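Local atomic coordinates of 4-methyl-5(B-hydroxyethyl)-thiazole monophosphate biosynthesis enzyme (Vibrio cholerae O1 biovar El Tor, PDB entry 3OT1), a protein that is of unknown function but belongs to the DJ-1/PfpI family and may take part in thiazole monophosphate biosynthesis. Residues T25-I28 and V29-V33. Numbering follows the deposited sequence.
Sequences TVII and VDTLV
Thr31 has its hydroxyl swung back beside its own backbone N, opposite its carbonyl carbon (chi1 -57°), and this puts OG1 against the carbonyl oxygen of Ile27, one turn earlier in helix 22-34. This is the helix of a beta-alpha-beta unit, between parallel strands 11-16 and 38-43 of the DJ-1/PfpI fold, and in it Ile27 O accepts two bonds from Thr31. The regular helical bond comes from Thr31 N at 3.0 Å and a shorter one from Thr31 OG1, at 2.8 Å. The two donors reach that oxygen from opposite faces of its carbonyl plane, the amide tilted 30° and the hydroxyl 25° from it. The hydroxyl, buried among apolar groups, is thus satisfied within its own helix. Both side chains point the same way, with Ile27 CG2 lying 4.0 Å from Thr31 OG1; Leu167, Ala170 and Ile174 of helix 166-178 pack on the threonine.

The next pair round the helix is apolar. Ile28 carries CG2 anti to its backbone N, while Leu32 keeps CG beside its own N, which turns the leucine back along the helix; Ile28 CG2 meets Leu32 CD1 at 3.7 Å. Leu32 continues onto Ile12 and Val39 of the flanking strands, while Ile28 packs on Phe169.

On a further side of the helix, Val26 and Asp30 are joined through the backbone, Asp30 N to Val26 O at 2.9 Å. Asp30 OD1 makes a salt bridge with Arg34 NE, one turn later. Val26, Ile27, Val29 and Asp30 all pack against a neighbouring subunit, so this helix is covered by the sheet, by helix 166-178 and by the second chain. Beside the Val29 N to Thr25 O bond, Val29 CG2, next to its own backbone N, lies 3.3 Å from the same Thr25 O.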
loop_
_atom_site.group_PDB
_atom_site.type_symbol
_atom_site.label_atom_id
_atom_site.label_comp_id
_atom_site.label_asym_id
_atom_site.label_seq_id
_atom_site.Cartn_x
_atom_site.Cartn_y
_atom_site.Cartn_z
ATOM N N THR A 25 5.432 0.759 -3.504
ATOM C CA THR A 25 5.287 1.564 -4.703
ATOM C C THR A 25 3.948 2.287 -4.732
ATOM O O THR A 25 3.893 3.495 -4.969
ATOM C CB THR A 25 5.422 0.681 -5.971
ATOM O OG1 THR A 25 6.710 0.049 -5.988
ATOM C CG2 THR A 25 5.269 1.513 -7.230
ATOM N N VAL A 26 2.869 1.550 -4.535
ATOM C CA VAL A 26 1.543 2.105 -4.687
ATOM C C VAL A 26 1.214 3.048 -3.526
ATOM O O VAL A 26 0.560 4.063 -3.732
ATOM C CB VAL A 26 0.507 0.988 -4.905
ATOM C CG1 VAL A 26 -0.889 1.563 -4.916
ATOM C CG2 VAL A 26 0.805 0.263 -6.204
ATOM N N ILE A 27 1.683 2.751 -2.322
ATOM C CA ILE A 27 1.532 3.696 -1.219
ATOM C C ILE A 27 2.193 5.024 -1.569
ATOM O O ILE A 27 1.618 6.095 -1.344
ATOM C CB ILE A 27 2.071 3.130 0.105
ATOM C CG1 ILE A 27 1.180 1.991 0.618
ATOM C CG2 ILE A 27 2.230 4.264 1.170
ATOM C CD1 ILE A 27 1.803 1.152 1.736
ATOM N N ILE A 28 3.405 4.975 -2.101
ATOM C CA ILE A 28 4.101 6.204 -2.483
ATOM C C ILE A 28 3.304 6.957 -3.534
ATOM O O ILE A 28 3.057 8.153 -3.377
ATOM C CB ILE A 28 5.534 5.886 -2.979
ATOM C CG1 ILE A 28 6.403 5.347 -1.834
ATOM C CG2 ILE A 28 6.158 7.113 -3.629
ATOM C CD1 ILE A 28 7.628 4.558 -2.271
ATOM N N VAL A 29 2.937 6.286 -4.612
ATOM C CA VAL A 29 2.271 6.977 -5.702
ATOM C C VAL A 29 0.938 7.579 -5.238
ATOM O O VAL A 29 0.655 8.739 -5.467
ATOM C CB VAL A 29 2.053 6.026 -6.902
ATOM C CG1 VAL A 29 1.171 6.687 -7.937
ATOM C CG2 VAL A 29 3.408 5.607 -7.511
ATOM N N ASP A 30 0.119 6.751 -4.604
ATOM C CA ASP A 30 -1.226 7.159 -4.181
ATOM C C ASP A 30 -1.129 8.346 -3.222
ATOM O O ASP A 30 -1.802 9.364 -3.399
ATOM C CB ASP A 30 -1.917 5.929 -3.560
ATOM C CG ASP A 30 -3.332 6.130 -3.130
ATOM O OD1 ASP A 30 -3.733 7.206 -2.677
ATOM O OD2 ASP A 30 -4.052 5.105 -3.241
ATOM N N THR A 31 -0.290 8.236 -2.206
ATOM C CA THR A 31 -0.179 9.296 -1.215
ATOM C C THR A 31 0.265 10.604 -1.842
ATOM O O THR A 31 -0.269 11.673 -1.531
ATOM C CB THR A 31 0.745 8.868 -0.053
ATOM O OG1 THR A 31 0.229 7.662 0.528
ATOM C CG2 THR A 31 0.815 9.916 1.039
ATOM N N LEU A 32 1.233 10.543 -2.743
ATOM C CA LEU A 32 1.673 11.768 -3.399
ATOM C C LEU A 32 0.608 12.347 -4.321
ATOM O O LEU A 32 0.481 13.571 -4.387
ATOM C CB LEU A 32 2.978 11.507 -4.153
ATOM C CG LEU A 32 4.196 11.191 -3.289
ATOM C CD1 LEU A 32 5.351 10.648 -4.130
ATOM C CD2 LEU A 32 4.603 12.427 -2.520
ATOM N N VAL A 33 -0.162 11.502 -4.999
ATOM C CA VAL A 33 -1.257 11.989 -5.816
ATOM C C VAL A 33 -2.327 12.684 -4.948
ATOM O O VAL A 33 -2.899 13.706 -5.337
ATOM C CB VAL A 33 -1.832 10.850 -6.693
ATOM C CG1 VAL A 33 -3.128 11.281 -7.335
ATOM C CG2 VAL A 33 -0.802 10.442 -7.751
#